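PDB 6XN2: xylosidase from Xanthomonas axonopodis pv. citri, which probably hydrolyses xylan-derived xylo-oligosaccharides as a family 43 glycoside hydrolase, binding beta-D-xylopyranose units in a central pocket. Local coordinates for residues G140-V148 with A158-I169; Y184-L193 with R254-H262. All coordinates share one frame; numbering follows the deposited sequence.

Contact 1: G140-V148 with A158-I169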
loop_
_atom_site.group_PDB
_atom_site.type_symbol
_atom_site.label_atom_id
_atom_site.label_comp_id
_atom_site.label_asym_id
_atom_site.label_seq_id
_atom_site.Cartn_x
_atom_site.Cartn_y
_atom_site.Cartn_z
ATOM N N GLY A 140 8.535 -17.683 10.000
ATOM C CA GLY A 140 9.079 -16.834 8.955
ATOM C C GLY A 140 8.145 -16.487 7.808
ATOM O O GLY A 140 8.506 -15.694 6.941
ATOM N N MET A 141 6.955 -17.036 7.786
ATOM C CA MET A 141 6.026 -16.761 6.734
ATOM C C MET A 141 5.095 -15.596 7.022
ATOM O O MET A 141 4.508 -15.530 8.056
ATOM C CB MET A 141 5.151 -17.979 6.470
ATOM C CG MET A 141 5.857 -19.255 6.060
ATOM S SD MET A 141 6.771 -19.121 4.542
ATOM C CE MET A 141 8.342 -18.651 5.115
ATOM N N PHE A 142 4.991 -14.687 6.067
ATOM C CA PHE A 142 4.037 -13.577 6.141
ATOM C C PHE A 142 2.612 -14.059 5.917
ATOM O O PHE A 142 2.356 -14.914 5.066
ATOM C CB PHE A 142 4.356 -12.496 5.102
ATOM C CG PHE A 142 5.362 -11.469 5.560
ATOM C CD1 PHE A 142 5.098 -10.654 6.653
ATOM C CD2 PHE A 142 6.548 -11.287 4.869
ATOM C CE1 PHE A 142 6.009 -9.702 7.065
ATOM C CE2 PHE A 142 7.456 -10.332 5.271
ATOM C CZ PHE A 142 7.186 -9.540 6.370
ATOM N N GLN A 143 1.676 -13.426 6.577
ATOM C CA GLN A 143 0.257 -13.630 6.400
ATOM C C GLN A 143 -0.429 -12.309 6.763
ATOM O O GLN A 143 0.150 -11.421 7.273
ATOM C CB GLN A 143 -0.304 -14.789 7.208
ATOM C CG GLN A 143 -0.297 -16.125 6.516
ATOM C CD GLN A 143 -1.190 -17.141 7.182
ATOM O OE1 GLN A 143 -0.778 -17.832 8.039
ATOM N NE2 GLN A 143 -2.398 -17.212 6.768
ATOM N N ILE A 144 -1.687 -12.216 6.461
ATOM C CA ILE A 144 -2.421 -10.999 6.707
ATOM C C ILE A 144 -3.453 -11.257 7.787
ATOM O O ILE A 144 -4.261 -12.174 7.670
ATOM C CB ILE A 144 -3.087 -10.493 5.423
ATOM C CG1 ILE A 144 -1.999 -10.057 4.445
ATOM C CG2 ILE A 144 -4.037 -9.340 5.732
ATOM C CD1 ILE A 144 -2.511 -9.770 3.087
ATOM N N GLY A 145 -3.380 -10.476 8.861
ATOM C CA GLY A 145 -4.348 -10.571 9.935
ATOM C C GLY A 145 -5.270 -9.369 9.933
ATOM O O GLY A 145 -5.062 -8.415 9.182
ATOM N N VAL A 146 -6.300 -9.409 10.763
ATOM C CA VAL A 146 -7.182 -8.260 10.891
ATOM C C VAL A 146 -7.454 -7.992 12.378
ATOM O O VAL A 146 -7.388 -8.901 13.214
ATOM C CB VAL A 146 -8.505 -8.462 10.086
ATOM C CG1 VAL A 146 -9.338 -9.593 10.678
ATOM C CG2 VAL A 146 -9.315 -7.165 10.009
ATOM N N ALA A 147 -7.722 -6.731 12.697
ATOM C CA ALA A 147 -8.062 -6.314 14.050
ATOM C C ALA A 147 -9.313 -5.440 14.011
ATOM O O ALA A 147 -9.511 -4.671 13.070
ATOM C CB ALA A 147 -6.900 -5.575 14.681
ATOM N N VAL A 148 -10.166 -5.569 15.021
ATOM C CA VAL A 148 -11.467 -4.909 14.992
ATOM C C VAL A 148 -11.599 -3.841 16.086
ATOM O O VAL A 148 -11.141 -4.030 17.214
ATOM C CB VAL A 148 -12.606 -5.941 15.132
ATOM C CG1 VAL A 148 -13.944 -5.330 14.737
ATOM C CG2 VAL A 148 -12.307 -7.167 14.268
ATOM N N ALA A 158 -6.959 -7.489 17.846
ATOM C CA ALA A 158 -6.557 -8.378 16.745
ATOM C C ALA A 158 -7.166 -9.761 16.920
ATOM O O ALA A 158 -7.293 -10.199 18.018
ATOM C CB ALA A 158 -5.063 -8.468 16.683
ATOM N N GLU A 159 -7.487 -10.401 15.806
ATOM C CA GLU A 159 -7.958 -11.757 15.818
ATOM C C GLU A 159 -6.784 -12.661 16.166
ATOM O O GLU A 159 -5.671 -12.379 15.847
ATOM C CB GLU A 159 -8.522 -12.149 14.471
ATOM C CG GLU A 159 -9.796 -11.438 14.098
ATOM C CD GLU A 159 -10.989 -11.878 14.916
ATOM O OE1 GLU A 159 -11.081 -13.051 15.210
ATOM O OE2 GLU A 159 -11.835 -11.038 15.252
ATOM N N PRO A 160 -7.059 -13.769 16.841
ATOM C CA PRO A 160 -6.055 -14.729 17.254
ATOM C C PRO A 160 -5.312 -15.392 16.111
ATOM O O PRO A 160 -4.201 -15.751 16.289
ATOM C CB PRO A 160 -6.872 -15.767 17.984
ATOM C CG PRO A 160 -8.241 -15.568 17.537
ATOM C CD PRO A 160 -8.381 -14.136 17.335
ATOM N N GLN A 161 -5.961 -15.567 14.979
ATOM C CA GLN A 161 -5.350 -16.194 13.804
ATOM C C GLN A 161 -5.397 -15.240 12.613
ATOM O O GLN A 161 -6.226 -14.325 12.594
ATOM C CB GLN A 161 -6.067 -17.502 13.463
ATOM C CG GLN A 161 -5.808 -18.621 14.444
ATOM C CD GLN A 161 -6.899 -19.678 14.436
ATOM O OE1 GLN A 161 -7.569 -19.914 13.420
ATOM N NE2 GLN A 161 -7.087 -20.321 15.581
ATOM N N PRO A 162 -4.562 -15.465 11.615
ATOM C CA PRO A 162 -4.601 -14.622 10.437
ATOM C C PRO A 162 -5.752 -14.964 9.506
ATOM O O PRO A 162 -6.401 -15.951 9.668
ATOM C CB PRO A 162 -3.271 -14.919 9.761
ATOM C CG PRO A 162 -2.956 -16.275 10.153
ATOM C CD PRO A 162 -3.467 -16.422 11.554
ATOM N N ILE A 163 -5.994 -14.142 8.523
ATOM C CA ILE A 163 -7.067 -14.415 7.615
ATOM C C ILE A 163 -6.759 -15.630 6.760
ATOM O O ILE A 163 -5.751 -15.690 6.136
ATOM C CB ILE A 163 -7.363 -13.221 6.729
ATOM C CG1 ILE A 163 -7.756 -12.040 7.596
ATOM C CG2 ILE A 163 -8.452 -13.554 5.748
ATOM C CD1 ILE A 163 -7.792 -10.719 6.897
ATOM N N ALA A 164 -7.644 -16.603 6.752
ATOM C CA ALA A 164 -7.397 -17.776 5.962
ATOM C C ALA A 164 -7.415 -17.438 4.506
ATOM O O ALA A 164 -8.258 -16.744 4.078
ATOM C CB ALA A 164 -8.419 -18.845 6.259
ATOM N N GLY A 165 -6.473 -17.968 3.772
ATOM C CA GLY A 165 -6.389 -17.716 2.368
ATOM C C GLY A 165 -5.448 -16.584 2.056
ATOM O O GLY A 165 -5.258 -16.262 0.929
ATOM N N THR A 166 -4.892 -15.982 3.093
ATOM C CA THR A 166 -3.963 -14.923 2.903
ATOM C C THR A 166 -2.573 -15.410 3.136
ATOM O O THR A 166 -2.323 -16.372 3.753
ATOM C CB THR A 166 -4.234 -13.681 3.739
ATOM O OG1 THR A 166 -3.986 -13.953 5.103
ATOM C CG2 THR A 166 -5.626 -13.230 3.542
ATOM N N TYR A 167 -1.701 -14.700 2.489
ATOM C CA TYR A 167 -0.280 -14.898 2.454
ATOM C C TYR A 167 0.385 -13.635 1.908
ATOM O O TYR A 167 -0.344 -12.679 1.646
ATOM C CB TYR A 167 0.049 -16.093 1.596
ATOM C CG TYR A 167 -0.585 -16.095 0.257
ATOM C CD1 TYR A 167 -1.819 -16.610 0.069
ATOM C CD2 TYR A 167 0.072 -15.639 -0.822
ATOM C CE1 TYR A 167 -2.403 -16.630 -1.141
ATOM C CE2 TYR A 167 -0.497 -15.670 -2.044
ATOM C CZ TYR A 167 -1.754 -16.169 -2.191
ATOM O OH TYR A 167 -2.356 -16.205 -3.381
ATOM N N SER A 168 1.746 -13.531 1.962
ATOM C CA SER A 168 2.469 -12.372 1.463
ATOM C C SER A 168 2.046 -11.124 2.263
ATOM O O SER A 168 1.614 -11.230 3.421
ATOM C CB SER A 168 2.226 -12.191 -0.046
ATOM O OG SER A 168 3.171 -11.304 -0.625
ATOM N N ILE A 169 2.198 -9.952 1.680
ATOM C CA ILE A 169 1.992 -8.709 2.402
ATOM C C ILE A 169 1.145 -7.639 1.750
ATOM O O ILE A 169 0.427 -7.912 0.843
ATOM C CB ILE A 169 3.375 -8.053 2.602
ATOM C CG1 ILE A 169 4.087 -7.903 1.279
ATOM C CG2 ILE A 169 4.289 -8.883 3.430
ATOM C CD1 ILE A 169 5.368 -7.118 1.358
HETATM O O HOH W 1 3.918 -15.598 3.003
HETATM O O HOH W 2 -4.924 -10.718 13.761
HETATM O O HOH W 3 -6.981 -12.110 11.213
#
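I144 is clasped by I163 and T166, which belong to the loop leaving the edge strand of a four-stranded antiparallel blade in the five-bladed beta-propeller of family 43. I163 N donates to I144 O in the carbonyl plane (2.8 Å, 160° at the hydrogen). I144 N donates a hydrogen bond to T166 OG1 (3.2 Å), and that hydroxyl donates in turn to I163 O (2.7 Å). A chi1 of 69° sets this hydroxyl between the backbone N and carbonyl carbon of T166, facing the strand. T166 N also donates to I163 O, the backbone bond of the type II turn 163-166, and the hydroxyl adds a second bond to that carbonyl.

Beside this grip, Q143 NE2 approaches T166 O from above the carbonyl plane (3.1 Å), and the same amide passes over P162 CG; R137 holds its OE1. Farther along the strand, E159 N binds V146 O (3.0 Å) next to the non-hydrogen-bonded pair A147-A158, and a water bridges V146 N and Q161 O where the loop bows outward. At the other end I169, which lines the xylose pocket, meets F142, whose ring also contacts W118: I169 CG2 sits over the F142 ring face, 3.6 Å from its centroid.

Contact 2: Y184-L193 with R254-H262. With XYP (beta-D-xylopyranose), chain E.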
loop_
_atom_site.group_PDB
_atom_site.type_symbol
_atom_site.label_atom_id
_atom_site.label_comp_id
_atom_site.label_asym_id
_atom_site.label_seq_id
_atom_site.Cartn_x
_atom_site.Cartn_y
_atom_site.Cartn_z
ATOM N N TYR A 184 -6.966 -6.711 -1.629
ATOM C CA TYR A 184 -5.844 -6.890 -2.541
ATOM C C TYR A 184 -4.595 -7.109 -1.724
ATOM O O TYR A 184 -4.421 -6.462 -0.697
ATOM C CB TYR A 184 -5.664 -5.671 -3.446
ATOM C CG TYR A 184 -6.848 -5.391 -4.339
ATOM C CD1 TYR A 184 -7.943 -4.667 -3.868
ATOM C CD2 TYR A 184 -6.867 -5.844 -5.658
ATOM C CE1 TYR A 184 -9.034 -4.402 -4.691
ATOM C CE2 TYR A 184 -7.956 -5.581 -6.487
ATOM C CZ TYR A 184 -9.032 -4.864 -5.995
ATOM O OH TYR A 184 -10.111 -4.603 -6.808
ATOM N N PHE A 185 -3.723 -8.005 -2.167
ATOM C CA PHE A 185 -2.460 -8.177 -1.467
ATOM C C PHE A 185 -1.347 -8.744 -2.340
ATOM O O PHE A 185 -1.582 -9.219 -3.454
ATOM C CB PHE A 185 -2.660 -9.054 -0.211
ATOM C CG PHE A 185 -3.215 -10.442 -0.477
ATOM C CD1 PHE A 185 -4.585 -10.655 -0.581
ATOM C CD2 PHE A 185 -2.368 -11.542 -0.560
ATOM C CE1 PHE A 185 -5.101 -11.927 -0.796
ATOM C CE2 PHE A 185 -2.879 -12.823 -0.771
ATOM C CZ PHE A 185 -4.244 -13.014 -0.891
ATOM N N GLY A 186 -0.125 -8.668 -1.822
ATOM C CA GLY A 186 1.021 -9.215 -2.513
ATOM C C GLY A 186 2.244 -8.326 -2.527
ATOM O O GLY A 186 2.164 -7.103 -2.578
ATOM N N GLY A 187 3.398 -8.967 -2.479
ATOM C CA GLY A 187 4.663 -8.285 -2.652
ATOM C C GLY A 187 5.686 -9.358 -2.939
ATOM O O GLY A 187 5.709 -10.373 -2.247
ATOM N N ILE A 188 6.517 -9.152 -3.941
ATOM C CA ILE A 188 7.552 -10.100 -4.255
ATOM C C ILE A 188 8.816 -9.857 -3.435
ATOM O O ILE A 188 8.781 -9.082 -2.511
ATOM C CB ILE A 188 7.837 -10.225 -5.760
ATOM C CG1 ILE A 188 8.332 -8.915 -6.333
ATOM C CG2 ILE A 188 6.607 -10.729 -6.489
ATOM C CD1 ILE A 188 8.771 -9.026 -7.753
ATOM N N TRP A 189 9.910 -10.526 -3.805
ATOM C CA TRP A 189 11.151 -10.465 -3.018
ATOM C C TRP A 189 10.846 -10.777 -1.558
ATOM O O TRP A 189 10.304 -11.841 -1.251
ATOM C CB TRP A 189 11.841 -9.101 -3.142
ATOM C CG TRP A 189 12.425 -8.831 -4.506
ATOM C CD1 TRP A 189 12.074 -9.425 -5.687
ATOM C CD2 TRP A 189 13.468 -7.896 -4.824
ATOM N NE1 TRP A 189 12.831 -8.913 -6.720
ATOM C CE2 TRP A 189 13.688 -7.970 -6.215
ATOM C CE3 TRP A 189 14.235 -7.004 -4.065
ATOM C CZ2 TRP A 189 14.652 -7.193 -6.858
ATOM C CZ3 TRP A 189 15.179 -6.228 -4.707
ATOM C CH2 TRP A 189 15.381 -6.328 -6.088
ATOM N N GLY A 190 11.158 -9.870 -0.653
ATOM C CA GLY A 190 10.910 -10.065 0.752
ATOM C C GLY A 190 9.475 -10.289 1.163
ATOM O O GLY A 190 9.187 -10.781 2.198
ATOM N N GLY A 191 8.580 -9.942 0.290
ATOM C CA GLY A 191 7.191 -10.103 0.579
ATOM C C GLY A 191 6.677 -11.498 0.428
ATOM O O GLY A 191 5.495 -11.602 0.680
ATOM N N GLN A 192 7.409 -12.351 -0.357
ATOM C CA GLN A 192 7.180 -13.800 -0.483
ATOM C C GLN A 192 6.104 -14.257 -1.472
ATOM O O GLN A 192 5.871 -15.462 -1.599
ATOM C CB GLN A 192 6.854 -14.414 0.892
ATOM C CG GLN A 192 7.926 -14.171 1.957
ATOM C CD GLN A 192 7.563 -14.735 3.328
ATOM O OE1 GLN A 192 6.410 -15.057 3.604
ATOM N NE2 GLN A 192 8.558 -14.849 4.196
ATOM N N LEU A 193 5.469 -13.336 -2.191
ATOM C CA LEU A 193 4.409 -13.721 -3.133
ATOM C C LEU A 193 4.898 -14.709 -4.203
ATOM O O LEU A 193 4.118 -15.500 -4.740
ATOM C CB LEU A 193 3.815 -12.474 -3.804
ATOM C CG LEU A 193 2.755 -12.659 -4.900
ATOM C CD1 LEU A 193 1.473 -13.295 -4.355
ATOM C CD2 LEU A 193 2.441 -11.327 -5.573
ATOM N N ARG A 254 6.087 -4.158 -14.388
ATOM C CA ARG A 254 5.471 -5.295 -13.667
ATOM C C ARG A 254 5.323 -5.012 -12.172
ATOM O O ARG A 254 6.139 -4.333 -11.611
ATOM C CB ARG A 254 6.209 -6.605 -13.931
ATOM C CG ARG A 254 7.595 -6.685 -13.327
ATOM C CD ARG A 254 7.619 -7.159 -11.917
ATOM N NE ARG A 254 8.967 -7.204 -11.408
ATOM C CZ ARG A 254 9.597 -6.165 -10.908
ATOM N NH1 ARG A 254 9.001 -4.996 -10.864
ATOM N NH2 ARG A 254 10.817 -6.287 -10.452
ATOM N N PHE A 255 4.287 -5.586 -11.583
ATOM C CA PHE A 255 3.979 -5.456 -10.177
ATOM C C PHE A 255 5.056 -5.955 -9.232
ATOM O O PHE A 255 5.587 -6.978 -9.434
ATOM C CB PHE A 255 2.656 -6.161 -9.898
ATOM C CG PHE A 255 2.327 -6.281 -8.450
ATOM C CD1 PHE A 255 1.735 -5.259 -7.788
ATOM C CD2 PHE A 255 2.639 -7.409 -7.764
ATOM C CE1 PHE A 255 1.440 -5.348 -6.470
ATOM C CE2 PHE A 255 2.350 -7.509 -6.434
ATOM C CZ PHE A 255 1.752 -6.469 -5.785
ATOM N N PHE A 256 5.366 -5.194 -8.196
ATOM C CA PHE A 256 6.336 -5.582 -7.200
ATOM C C PHE A 256 5.689 -5.725 -5.842
ATOM O O PHE A 256 5.778 -6.755 -5.276
ATOM C CB PHE A 256 7.461 -4.598 -7.101
ATOM C CG PHE A 256 8.603 -5.034 -6.241
ATOM C CD1 PHE A 256 8.649 -4.710 -4.919
ATOM C CD2 PHE A 256 9.676 -5.695 -6.781
ATOM C CE1 PHE A 256 9.707 -5.064 -4.147
ATOM C CE2 PHE A 256 10.733 -6.048 -6.010
ATOM C CZ PHE A 256 10.751 -5.734 -4.694
ATOM N N GLU A 257 5.050 -4.679 -5.347
ATOM C CA GLU A 257 4.380 -4.684 -4.059
ATOM C C GLU A 257 3.375 -3.539 -3.893
ATOM O O GLU A 257 3.172 -2.780 -4.776
ATOM C CB GLU A 257 5.373 -4.655 -2.899
ATOM C CG GLU A 257 6.085 -3.351 -2.660
ATOM C CD GLU A 257 7.362 -3.487 -1.841
ATOM O OE1 GLU A 257 7.611 -4.518 -1.264
ATOM O OE2 GLU A 257 8.112 -2.529 -1.736
ATOM N N GLY A 258 2.699 -3.531 -2.759
ATOM C CA GLY A 258 1.803 -2.451 -2.366
ATOM C C GLY A 258 0.678 -2.039 -3.303
ATOM O O GLY A 258 0.593 -0.859 -3.671
ATOM N N PRO A 259 -0.220 -2.945 -3.644
ATOM C CA PRO A 259 -1.315 -2.576 -4.515
ATOM C C PRO A 259 -2.302 -1.636 -3.862
ATOM O O PRO A 259 -2.440 -1.615 -2.707
ATOM C CB PRO A 259 -2.007 -3.898 -4.786
ATOM C CG PRO A 259 -1.698 -4.726 -3.645
ATOM C CD PRO A 259 -0.369 -4.301 -3.134
ATOM N N TRP A 260 -2.952 -0.834 -4.660
ATOM C CA TRP A 260 -4.004 0.051 -4.174
ATOM C C TRP A 260 -4.999 0.195 -5.296
ATOM O O TRP A 260 -4.608 0.270 -6.459
ATOM C CB TRP A 260 -3.449 1.418 -3.753
ATOM C CG TRP A 260 -4.503 2.377 -3.225
ATOM C CD1 TRP A 260 -5.255 3.257 -3.961
ATOM C CD2 TRP A 260 -4.915 2.546 -1.857
ATOM N NE1 TRP A 260 -6.103 3.958 -3.135
ATOM C CE2 TRP A 260 -5.918 3.542 -1.841
ATOM C CE3 TRP A 260 -4.529 1.961 -0.643
ATOM C CZ2 TRP A 260 -6.538 3.963 -0.660
ATOM C CZ3 TRP A 260 -5.149 2.373 0.524
ATOM C CH2 TRP A 260 -6.141 3.369 0.510
ATOM N N VAL A 261 -6.286 0.215 -4.960
ATOM C CA VAL A 261 -7.307 0.394 -5.982
ATOM C C VAL A 261 -8.252 1.513 -5.579
ATOM O O VAL A 261 -8.705 1.575 -4.438
ATOM C CB VAL A 261 -8.110 -0.905 -6.240
ATOM C CG1 VAL A 261 -9.207 -0.671 -7.280
ATOM C CG2 VAL A 261 -7.181 -2.019 -6.718
ATOM N N HIS A 262 -8.529 2.418 -6.509
ATOM C CA HIS A 262 -9.560 3.414 -6.271
ATOM C C HIS A 262 -10.495 3.501 -7.479
ATOM O O HIS A 262 -10.138 3.112 -8.601
ATOM C CB HIS A 262 -8.941 4.784 -5.931
ATOM C CG HIS A 262 -8.384 5.525 -7.109
ATOM N ND1 HIS A 262 -7.077 5.391 -7.527
ATOM C CD2 HIS A 262 -8.953 6.435 -7.934
ATOM C CE1 HIS A 262 -6.870 6.174 -8.573
ATOM N NE2 HIS A 262 -7.993 6.815 -8.843
HETATM O O1 XYP E . 8.997 -4.011 1.279
HETATM C C1 XYP E . 8.360 -2.981 1.998
HETATM C C2 XYP E . 6.927 -3.398 2.256
HETATM C C3 XYP E . 6.279 -2.594 3.338
HETATM C C4 XYP E . 7.183 -2.514 4.549
HETATM C C5 XYP E . 8.519 -1.969 4.134
HETATM O O2 XYP E . 6.104 -3.272 1.104
HETATM O O3 XYP E . 5.128 -3.338 3.609
HETATM O O4 XYP E . 6.645 -1.639 5.488
HETATM O O5 XYP E . 9.108 -2.799 3.173
HETATM O O HOH W 4 7.708 -7.051 -1.294
HETATM O O HOH W 5 12.441 -8.675 -9.658
#
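I188 lies across the face of F256 where the loop after strand 181-185 meets the start of strand 257-264, next to E257 of the propeller's xylose pocket. Its backbone N donates to F256 O (2.8 Å, 163° at the hydrogen), which fixes the base of the side chain. From there I188 CB skirts the same F256 O at 4.1 Å. With chi1 at 62°, CG1 is swung between the backbone N and carbonyl carbon and onto the ring, 3.9 Å from the F256 centroid, a CH-pi contact. The tip, I188 CD1, continues over F256 CD2 (3.6 Å) and ends above the R254 guanidinium, 4.1 Å from NE.

F256 in turn drives its CE2-CZ edge into the face of W189, a T-shaped pair with planes at 70°. A water joins W189 NE1 to R254 NH2; the guanidinium is held by T274 O at NH1 and by a salt bridge to D276 at NH2. F255 sets its ring edge against G186 O, a buried carbonyl with no hydrogen-bonding partner. On the pocket side, E257 OE1 accepts a bond from O1 of the bound xylose (2.9 Å), a sugar also held by D50 and D170.

At the far end, V261 CG2 sits over the Y184 ring, 3.5 Å from its centroid, and P259 CG packs on Y184 CB. F256 and E257 both face S273, forming a classic beta bulge. Strand 257-264 is an end strand of the blade that continues through 267-273, 280-285 and 292-299, with L270 of 267-273 packing on P259 and V261, while 181-185 is an inner strand of the preceding blade, between 172-175 and 218-221.

The two contacts follow one another along the chain, contact 1 closing before contact 2 opens, and their centres lie 15 Å apart. Contact 1 belongs to the four-stranded sheet ending in 157-158, whereas contact 2 joins strand 181-185 of the next blade, and the loop after it, to strand 257-264 of the one that follows. They touch directly through 168-169 and I144: S168 OG probably bonds to G191 O, I169 O probably accepts from G186 N, and I144 CD1 packs on F185 CB. This seam joins neighbouring parts of the propeller beside the bound sugar. Each contact contributes a pocket residue, I169 from one and E257 from the other, so both help shape the xylose site.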